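Putative integron gene cassette protein (Uncultured bacterium, PDB 3FUY) is of unknown function but is encoded by a mobile integron gene cassette and forms a three-subunit assembly of alpha-beta chains. Local coordinates at residues B[23-31]-B[35-43]; B[42-50]-B[170-179]. One frame throughout, in Å; residues are numbered along the deposited sequence.

Interaction 1 (B[23-31]-B[35-43])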
loop_
_atom_site.group_PDB
_atom_site.type_symbol
_atom_site.label_atom_id
_atom_site.label_comp_id
_atom_site.label_asym_id
_atom_site.label_seq_id
_atom_site.Cartn_x
_atom_site.Cartn_y
_atom_site.Cartn_z
ATOM N N GLU B 23 -15.041 -2.963 1.240
ATOM C CA GLU B 23 -15.064 -1.556 0.861
ATOM C C GLU B 23 -15.002 -1.449 -0.656
ATOM O O GLU B 23 -14.365 -2.273 -1.324
ATOM C CB GLU B 23 -13.906 -0.782 1.509
ATOM C CG GLU B 23 -13.914 0.715 1.176
ATOM C CD GLU B 23 -12.891 1.517 1.967
ATOM O OE1 GLU B 23 -11.746 1.034 2.147
ATOM O OE2 GLU B 23 -13.232 2.642 2.401
ATOM N N SER B 24 -15.673 -0.451 -1.207
ATOM C CA SER B 24 -15.767 -0.351 -2.659
ATOM C C SER B 24 -14.488 0.205 -3.274
ATOM O O SER B 24 -14.129 -0.148 -4.388
ATOM C CB SER B 24 -16.974 0.484 -3.070
ATOM O OG SER B 24 -16.905 1.767 -2.487
ATOM N N VAL B 25 -13.810 1.083 -2.550
ATOM C CA VAL B 25 -12.600 1.695 -3.059
ATOM C C VAL B 25 -11.456 1.493 -2.084
ATOM O O VAL B 25 -11.554 1.855 -0.920
ATOM C CB VAL B 25 -12.792 3.187 -3.274
ATOM C CG1 VAL B 25 -11.466 3.820 -3.678
ATOM C CG2 VAL B 25 -13.868 3.418 -4.331
ATOM N N ASN B 26 -10.362 0.933 -2.574
ATOM C CA ASN B 26 -9.224 0.675 -1.721
ATOM C C ASN B 26 -8.072 1.596 -2.090
ATOM O O ASN B 26 -7.575 1.559 -3.207
ATOM C CB ASN B 26 -8.794 -0.787 -1.834
ATOM C CG ASN B 26 -7.615 -1.117 -0.927
ATOM O OD1 ASN B 26 -6.567 -0.494 -0.998
ATOM N ND2 ASN B 26 -7.786 -2.097 -0.083
ATOM N N THR B 27 -7.664 2.426 -1.144
ATOM C CA THR B 27 -6.634 3.431 -1.396
ATOM C C THR B 27 -5.405 3.100 -0.568
ATOM O O THR B 27 -5.536 2.724 0.604
ATOM C CB THR B 27 -7.134 4.832 -0.987
ATOM O OG1 THR B 27 -8.237 5.192 -1.827
ATOM C CG2 THR B 27 -6.028 5.870 -1.158
ATOM N N SER B 28 -4.220 3.242 -1.163
ATOM C CA SER B 28 -2.975 2.927 -0.455
ATOM C C SER B 28 -1.890 3.946 -0.774
ATOM O O SER B 28 -1.709 4.316 -1.924
ATOM C CB SER B 28 -2.468 1.520 -0.825
ATOM O OG SER B 28 -3.483 0.540 -0.653
ATOM N N PHE B 29 -1.158 4.392 0.239
ATOM C CA PHE B 29 -0.037 5.303 -0.012
ATOM C C PHE B 29 1.254 4.521 -0.153
ATOM O O PHE B 29 1.718 3.917 0.816
ATOM C CB PHE B 29 0.113 6.308 1.126
ATOM C CG PHE B 29 -0.920 7.386 1.122
ATOM C CD1 PHE B 29 -0.584 8.684 0.747
ATOM C CD2 PHE B 29 -2.232 7.110 1.496
ATOM C CE1 PHE B 29 -1.520 9.683 0.746
ATOM C CE2 PHE B 29 -3.186 8.108 1.497
ATOM C CZ PHE B 29 -2.826 9.407 1.119
ATOM N N LEU B 30 1.838 4.533 -1.347
ATOM C CA LEU B 30 3.151 3.927 -1.542
ATOM C C LEU B 30 4.216 4.907 -1.066
ATOM O O LEU B 30 5.289 4.512 -0.599
ATOM C CB LEU B 30 3.379 3.553 -3.001
ATOM C CG LEU B 30 2.324 2.623 -3.596
ATOM C CD1 LEU B 30 2.702 2.314 -5.023
ATOM C CD2 LEU B 30 2.164 1.333 -2.778
ATOM N N SER B 31 3.901 6.192 -1.183
ATOM C CA SER B 31 4.682 7.246 -0.551
ATOM C C SER B 31 3.730 8.418 -0.283
ATOM O O SER B 31 2.539 8.337 -0.599
ATOM C CB SER B 31 5.858 7.660 -1.444
ATOM O OG SER B 31 5.461 8.611 -2.424
ATOM N N VAL B 35 -0.106 7.269 -4.833
ATOM C CA VAL B 35 -1.263 6.586 -4.253
ATOM C C VAL B 35 -1.899 5.640 -5.261
ATOM O O VAL B 35 -2.109 5.998 -6.414
ATOM C CB VAL B 35 -2.313 7.612 -3.766
ATOM C CG1 VAL B 35 -3.626 6.917 -3.378
ATOM C CG2 VAL B 35 -1.754 8.436 -2.595
ATOM N N THR B 36 -2.194 4.420 -4.834
ATOM C CA THR B 36 -2.938 3.513 -5.695
ATOM C C THR B 36 -4.411 3.524 -5.291
ATOM O O THR B 36 -4.755 3.474 -4.107
ATOM C CB THR B 36 -2.393 2.071 -5.643
ATOM O OG1 THR B 36 -2.515 1.559 -4.310
ATOM C CG2 THR B 36 -0.931 2.033 -6.060
ATOM N N ILE B 37 -5.282 3.588 -6.286
ATOM C CA ILE B 37 -6.719 3.624 -6.031
ATOM C C ILE B 37 -7.406 2.549 -6.860
ATOM O O ILE B 37 -7.442 2.608 -8.089
ATOM C CB ILE B 37 -7.303 5.008 -6.353
ATOM C CG1 ILE B 37 -6.623 6.075 -5.514
ATOM C CG2 ILE B 37 -8.798 5.047 -6.068
ATOM C CD1 ILE B 37 -7.018 7.524 -5.962
ATOM N N ARG B 38 -7.914 1.540 -6.175
ATOM C CA ARG B 38 -8.578 0.431 -6.825
ATOM C C ARG B 38 -10.068 0.585 -6.532
ATOM O O ARG B 38 -10.466 0.519 -5.373
ATOM C CB ARG B 38 -8.068 -0.878 -6.196
ATOM C CG ARG B 38 -8.899 -2.100 -6.528
ATOM C CD ARG B 38 -8.875 -2.360 -7.990
ATOM N NE ARG B 38 -9.325 -3.704 -8.367
ATOM C CZ ARG B 38 -10.000 -3.955 -9.483
ATOM N NH1 ARG B 38 -10.364 -2.941 -10.273
ATOM N NH2 ARG B 38 -10.324 -5.201 -9.809
ATOM N N ASP B 39 -10.880 0.777 -7.569
ATOM C CA ASP B 39 -12.344 0.871 -7.421
ATOM C C ASP B 39 -12.954 -0.476 -7.801
ATOM O O ASP B 39 -13.072 -0.796 -8.978
ATOM C CB ASP B 39 -12.917 1.984 -8.335
ATOM C CG ASP B 39 -14.444 2.172 -8.169
ATOM O OD1 ASP B 39 -15.154 1.223 -7.759
ATOM O OD2 ASP B 39 -14.945 3.279 -8.458
ATOM N N PHE B 40 -13.323 -1.277 -6.812
ATOM C CA PHE B 40 -13.859 -2.611 -7.100
ATOM C C PHE B 40 -15.188 -2.552 -7.843
ATOM O O PHE B 40 -15.366 -3.251 -8.841
ATOM C CB PHE B 40 -14.063 -3.401 -5.806
ATOM C CG PHE B 40 -12.777 -3.860 -5.162
ATOM C CD1 PHE B 40 -12.054 -4.924 -5.701
ATOM C CD2 PHE B 40 -12.310 -3.253 -4.014
ATOM C CE1 PHE B 40 -10.887 -5.385 -5.096
ATOM C CE2 PHE B 40 -11.131 -3.694 -3.400
ATOM C CZ PHE B 40 -10.418 -4.773 -3.950
ATOM N N ASP B 41 -16.107 -1.720 -7.341
ATOM C CA ASP B 41 -17.470 -1.667 -7.839
ATOM C C ASP B 41 -17.505 -1.319 -9.334
ATOM O O ASP B 41 -18.262 -1.913 -10.097
ATOM C CB ASP B 41 -18.316 -0.656 -7.038
ATOM C CG ASP B 41 -18.650 -1.137 -5.614
ATOM O OD1 ASP B 41 -18.226 -2.242 -5.224
ATOM O OD2 ASP B 41 -19.348 -0.396 -4.886
ATOM N N ASN B 42 -16.680 -0.358 -9.747
ATOM C CA ASN B 42 -16.640 0.061 -11.145
ATOM C C ASN B 42 -15.555 -0.656 -11.958
ATOM O O ASN B 42 -15.429 -0.453 -13.154
ATOM C CB ASN B 42 -16.516 1.585 -11.242
ATOM C CG ASN B 42 -17.761 2.293 -10.718
ATOM O OD1 ASN B 42 -18.844 2.139 -11.282
ATOM N ND2 ASN B 42 -17.620 3.038 -9.619
ATOM N N GLY B 43 -14.795 -1.525 -11.304
ATOM C CA GLY B 43 -13.766 -2.281 -11.998
ATOM C C GLY B 43 -12.732 -1.354 -12.630
ATOM O O GLY B 43 -12.439 -1.459 -13.812
HETATM O O HOH W 1 -4.956 0.554 -3.115
#

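Interaction 2 (B[42-50]-B[170-179])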
loop_
_atom_site.group_PDB
_atom_site.type_symbol
_atom_site.label_atom_id
_atom_site.label_comp_id
_atom_site.label_asym_id
_atom_site.label_seq_id
_atom_site.Cartn_x
_atom_site.Cartn_y
_atom_site.Cartn_z
ATOM N N ASN B 42 -16.680 -0.358 -9.747
ATOM C CA ASN B 42 -16.640 0.061 -11.145
ATOM C C ASN B 42 -15.555 -0.656 -11.958
ATOM O O ASN B 42 -15.429 -0.453 -13.154
ATOM C CB ASN B 42 -16.516 1.585 -11.242
ATOM C CG ASN B 42 -17.761 2.293 -10.718
ATOM O OD1 ASN B 42 -18.844 2.139 -11.282
ATOM N ND2 ASN B 42 -17.620 3.038 -9.619
ATOM N N GLY B 43 -14.795 -1.525 -11.304
ATOM C CA GLY B 43 -13.766 -2.281 -11.998
ATOM C C GLY B 43 -12.732 -1.354 -12.630
ATOM O O GLY B 43 -12.439 -1.459 -13.812
ATOM N N GLN B 44 -12.194 -0.427 -11.841
ATOM C CA GLN B 44 -11.160 0.468 -12.353
ATOM C C GLN B 44 -9.958 0.503 -11.435
ATOM O O GLN B 44 -10.066 0.203 -10.239
ATOM C CB GLN B 44 -11.711 1.886 -12.489
ATOM C CG GLN B 44 -12.699 2.086 -13.604
ATOM C CD GLN B 44 -13.230 3.516 -13.596
ATOM O OE1 GLN B 44 -14.010 3.874 -12.720
ATOM N NE2 GLN B 44 -12.782 4.346 -14.553
ATOM N N PHE B 45 -8.825 0.929 -11.986
ATOM C CA PHE B 45 -7.609 1.134 -11.206
ATOM C C PHE B 45 -6.924 2.407 -11.678
ATOM O O PHE B 45 -6.780 2.621 -12.875
ATOM C CB PHE B 45 -6.661 -0.059 -11.368
ATOM C CG PHE B 45 -5.481 -0.025 -10.447
ATOM C CD1 PHE B 45 -5.504 -0.737 -9.253
ATOM C CD2 PHE B 45 -4.340 0.698 -10.770
ATOM C CE1 PHE B 45 -4.409 -0.717 -8.389
ATOM C CE2 PHE B 45 -3.243 0.735 -9.905
ATOM C CZ PHE B 45 -3.275 0.012 -8.721
ATOM N N ALA B 46 -6.522 3.266 -10.747
ATOM C CA ALA B 46 -5.748 4.444 -11.129
ATOM C C ALA B 46 -4.600 4.681 -10.180
ATOM O O ALA B 46 -4.685 4.382 -8.985
ATOM C CB ALA B 46 -6.645 5.684 -11.192
ATOM N N VAL B 47 -3.527 5.239 -10.718
ATOM C CA VAL B 47 -2.461 5.761 -9.895
ATOM C C VAL B 47 -2.630 7.269 -9.722
ATOM O O VAL B 47 -2.787 8.007 -10.689
ATOM C CB VAL B 47 -1.076 5.460 -10.494
ATOM C CG1 VAL B 47 0.016 6.008 -9.589
ATOM C CG2 VAL B 47 -0.893 3.941 -10.701
ATOM N N LEU B 48 -2.572 7.722 -8.478
ATOM C CA LEU B 48 -2.538 9.141 -8.193
ATOM C C LEU B 48 -1.105 9.593 -7.872
ATOM O O LEU B 48 -0.431 9.025 -7.002
ATOM C CB LEU B 48 -3.472 9.472 -7.041
ATOM C CG LEU B 48 -3.402 10.910 -6.533
ATOM C CD1 LEU B 48 -3.805 11.892 -7.647
ATOM C CD2 LEU B 48 -4.307 11.048 -5.324
ATOM N N ARG B 49 -0.640 10.606 -8.598
ATOM C CA ARG B 49 0.694 11.169 -8.373
ATOM C C ARG B 49 0.623 12.667 -8.138
ATOM O O ARG B 49 -0.018 13.386 -8.903
ATOM C CB ARG B 49 1.581 10.932 -9.589
ATOM C CG ARG B 49 2.253 9.594 -9.612
ATOM C CD ARG B 49 3.103 9.420 -10.869
ATOM N NE ARG B 49 3.853 8.165 -10.794
ATOM C CZ ARG B 49 5.178 8.087 -10.732
ATOM N NH1 ARG B 49 5.916 9.198 -10.769
ATOM N NH2 ARG B 49 5.765 6.897 -10.650
ATOM N N ILE B 50 1.280 13.139 -7.085
ATOM C CA ILE B 50 1.461 14.565 -6.914
ATOM C C ILE B 50 2.857 14.884 -7.471
ATOM O O ILE B 50 3.806 15.113 -6.728
ATOM C CB ILE B 50 1.330 14.980 -5.446
ATOM C CG1 ILE B 50 0.163 14.242 -4.755
ATOM C CG2 ILE B 50 1.188 16.486 -5.336
ATOM C CD1 ILE B 50 -1.218 14.451 -5.428
ATOM N N ASP B 170 -7.441 -3.537 -17.962
ATOM C CA ASP B 170 -6.591 -2.954 -16.927
ATOM C C ASP B 170 -5.414 -3.858 -16.508
ATOM O O ASP B 170 -4.958 -3.799 -15.372
ATOM C CB ASP B 170 -7.413 -2.617 -15.682
ATOM C CG ASP B 170 -8.286 -1.387 -15.849
ATOM O OD1 ASP B 170 -8.195 -0.689 -16.884
ATOM O OD2 ASP B 170 -9.092 -1.131 -14.921
ATOM N N LYS B 171 -4.907 -4.667 -17.426
ATOM C CA LYS B 171 -3.735 -5.502 -17.151
ATOM C C LYS B 171 -2.646 -4.687 -16.454
ATOM O O LYS B 171 -2.463 -3.508 -16.757
ATOM C CB LYS B 171 -3.197 -6.068 -18.466
ATOM C CG LYS B 171 -2.362 -7.309 -18.335
ATOM C CD LYS B 171 -1.647 -7.616 -19.646
ATOM C CE LYS B 171 -2.631 -7.669 -20.814
ATOM N NZ LYS B 171 -1.923 -7.912 -22.113
ATOM N N ASP B 172 -1.922 -5.314 -15.530
ATOM C CA ASP B 172 -0.927 -4.611 -14.725
ATOM C C ASP B 172 0.166 -3.943 -15.557
ATOM O O ASP B 172 0.682 -2.884 -15.186
ATOM C CB ASP B 172 -0.315 -5.527 -13.656
ATOM C CG ASP B 172 0.524 -6.664 -14.243
ATOM O OD1 ASP B 172 0.611 -6.799 -15.490
ATOM O OD2 ASP B 172 1.102 -7.430 -13.434
ATOM N N GLU B 173 0.494 -4.560 -16.686
ATOM C CA GLU B 173 1.479 -4.038 -17.636
ATOM C C GLU B 173 1.175 -2.584 -18.053
ATOM O O GLU B 173 2.079 -1.743 -18.189
ATOM C CB GLU B 173 1.498 -4.976 -18.855
ATOM C CG GLU B 173 2.080 -4.426 -20.148
ATOM C CD GLU B 173 1.738 -5.313 -21.350
ATOM O OE1 GLU B 173 1.224 -6.432 -21.138
ATOM O OE2 GLU B 173 1.982 -4.897 -22.506
ATOM N N TYR B 174 -0.105 -2.288 -18.236
ATOM C CA TYR B 174 -0.533 -0.965 -18.688
ATOM C C TYR B 174 -0.272 0.153 -17.685
ATOM O O TYR B 174 -0.496 1.325 -18.003
ATOM C CB TYR B 174 -2.017 -0.964 -19.050
ATOM C CG TYR B 174 -2.430 -1.975 -20.088
ATOM C CD1 TYR B 174 -1.559 -2.374 -21.092
ATOM C CD2 TYR B 174 -3.713 -2.519 -20.076
ATOM C CE1 TYR B 174 -1.951 -3.301 -22.050
ATOM C CE2 TYR B 174 -4.116 -3.443 -21.027
ATOM C CZ TYR B 174 -3.233 -3.832 -22.014
ATOM O OH TYR B 174 -3.646 -4.747 -22.971
ATOM N N TYR B 175 0.178 -0.196 -16.480
ATOM C CA TYR B 175 0.432 0.801 -15.441
ATOM C C TYR B 175 1.917 0.993 -15.132
ATOM O O TYR B 175 2.269 1.818 -14.293
ATOM C CB TYR B 175 -0.318 0.433 -14.150
ATOM C CG TYR B 175 -1.819 0.512 -14.301
ATOM C CD1 TYR B 175 -2.522 1.648 -13.908
ATOM C CD2 TYR B 175 -2.528 -0.527 -14.871
ATOM C CE1 TYR B 175 -3.915 1.724 -14.064
ATOM C CE2 TYR B 175 -3.906 -0.462 -15.034
ATOM C CZ TYR B 175 -4.593 0.667 -14.628
ATOM O OH TYR B 175 -5.963 0.726 -14.790
ATOM N N LYS B 176 2.772 0.215 -15.787
ATOM C CA LYS B 176 4.213 0.271 -15.529
ATOM C C LYS B 176 4.820 1.675 -15.578
ATOM O O LYS B 176 5.759 1.963 -14.836
ATOM C CB LYS B 176 4.978 -0.628 -16.496
ATOM C CG LYS B 176 5.024 -2.090 -16.105
ATOM C CD LYS B 176 6.041 -2.830 -16.972
ATOM C CE LYS B 176 5.815 -4.339 -16.954
ATOM N NZ LYS B 176 6.047 -4.918 -18.318
ATOM N N ASP B 177 4.290 2.542 -16.444
ATOM C CA ASP B 177 4.798 3.906 -16.572
ATOM C C ASP B 177 4.665 4.679 -15.285
ATOM O O ASP B 177 5.397 5.645 -15.059
ATOM C CB ASP B 177 4.018 4.692 -17.633
ATOM C CG ASP B 177 4.418 4.332 -19.041
ATOM O OD1 ASP B 177 5.494 3.734 -19.215
ATOM O OD2 ASP B 177 3.651 4.654 -19.979
ATOM N N PHE B 178 3.699 4.275 -14.462
ATOM C CA PHE B 178 3.242 5.110 -13.356
ATOM C C PHE B 178 3.585 4.595 -11.952
ATOM O O PHE B 178 3.335 5.276 -10.955
ATOM C CB PHE B 178 1.730 5.348 -13.502
ATOM C CG PHE B 178 1.322 5.778 -14.891
ATOM C CD1 PHE B 178 1.570 7.080 -15.340
ATOM C CD2 PHE B 178 0.737 4.878 -15.759
ATOM C CE1 PHE B 178 1.215 7.468 -16.623
ATOM C CE2 PHE B 178 0.374 5.262 -17.049
ATOM C CZ PHE B 178 0.617 6.556 -17.480
ATOM N N LEU B 179 4.157 3.399 -11.863
ATOM C CA LEU B 179 4.482 2.831 -10.557
ATOM C C LEU B 179 5.986 2.666 -10.340
ATOM O O LEU B 179 6.786 3.500 -10.765
ATOM C CB LEU B 179 3.749 1.499 -10.342
ATOM C CG LEU B 179 2.232 1.651 -10.198
ATOM C CD1 LEU B 179 1.501 0.351 -10.486
ATOM C CD2 LEU B 179 1.887 2.179 -8.809
ATOM O OXT LEU B 179 6.431 1.699 -9.724
HETATM O O HOH W 2 -8.963 1.810 -15.111
#

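Interaction 1 (B[23-31]-B[35-43])
With chi1 at 170°, Val35 turns CG1 toward Thr27 and CG2 over the Phe29 ring. CG2 rests over one face of that ring, 3.7 Å from the ring centroid, a CH-pi contact displaced toward the rim; CG1 presses on Thr27 CG2 at 3.4 Å, tighter than usual for two carbons. Phe29, with CG beside its own N, lies alongside Val35 and points the same way. On the sheet face that bears Val25, Thr27, Phe29, Val35 and Ile37, Val25 CG1 also meets Ile37 CG2, and the side chain of Ile37 continues onto Cys65, Leu66 and Met69 of helix 59-79.

Strands 25-29 and 34-39 form an antiparallel beta hairpin at one end of the six-stranded mixed sheet. Asn26 with Arg38 and Ser28 with Thr36 are its hydrogen-bonded pairs; Arg38 N to Asn26 O, at 3.0 Å, is almost straight at the hydrogen. Past the strand end, Phe40 N still reaches Ser24 O (2.8 Å), and the rim of the Phe40 ring sits beside that same oxygen while Arg38 CG lies over the ring's centre.

The opposite sheet face carries Asn26, Ser28, Thr36 and Arg38. Water 1 hydrogen-bonds Asn26 O, Thr36 OG1 and Ser28 OG. Asn26 ND2, Thr36 OG1 and Arg38 NH2 of this chain bond Thr27 O, Phe29 O and Ala57 O of the second subunit.

Asp39 touches Val25 CG2 with its carboxylate carbon and closes an Asx motif: Asn42 N meets OD1 from above the carboxylate plane, and Asn42 ND2 reaches Asp39 OD2 at 2.9 Å on the syn side. With an alanine here, Asn42 N and ND2 would probably lose the two carboxylate oxygens they bond, and the turn after the strand would be less firmly fixed.

Interaction 2 (B[42-50]-B[170-179])
Tyr175 lays the face of its ring against the edge of Phe45, a T-shaped pair with planes at 81° and centroids 5.1 Å apart. Strand 44-49, an inner strand of the mixed sheet, thus receives the C-terminal tail, whose 3-10 turn 172-175 brings the tyrosine in. The projecting rim atom is Phe45 CD2, 3.5 Å from Tyr175 CE1 and lying above the tyrosine ring, toward its rim. Phe45 CG stands anti to its backbone N (chi1 -171°), which carries the ring out to the tyrosine, and Tyr175 OH reaches back past Phe45 CB to donate to Phe45 O at 2.8 Å.

Further along, Val47 is the next bump. Its CG2 fits among Tyr175 CD1, Phe178 CB and the Leu179 side chain, closest to Leu179 CD2 at 3.8 Å, while CG1 abuts Phe178 O. The Phe178 ring itself turns off to meet Tyr110.

At the beginning of 170-179, Asp170 faces the G1 beta bulge at Gly43 and Gln44. Water 2 joins its OD2 to Phe45 N, and salt bridges to Arg93 and Arg95 hold the carboxylate.

Arg49, extended from CG to NE, closes the other end: Phe178 O lies near its guanidinium plane, taking a bond from Arg49 NE at 2.9 Å and a weak one from NH2.

How the interactions relate
The two contacts meet through neighbouring strands of one sheet: strand 34-39 belongs to interaction 1, strand 44-49 to interaction 2, and Asn42 and Gly43 in the turn between them are shared. Val35 O with Leu48 N is a probable backbone hydrogen bond between the strands, and Thr36 packs on the Phe45 ring. Interaction 1 is partly buried, lies farther from the chain centre and pairs backbone with backbone close along the sequence. Interaction 2 is more deeply buried and, with 119 residues between its segments, joins them through rings, aliphatic branches and side-chain bonds to carbonyls. Both border the second subunit, interaction 1 through hydrogen bonds and packing, interaction 2 partly through Pro32 of that subunit; interaction 1 also reaches the third.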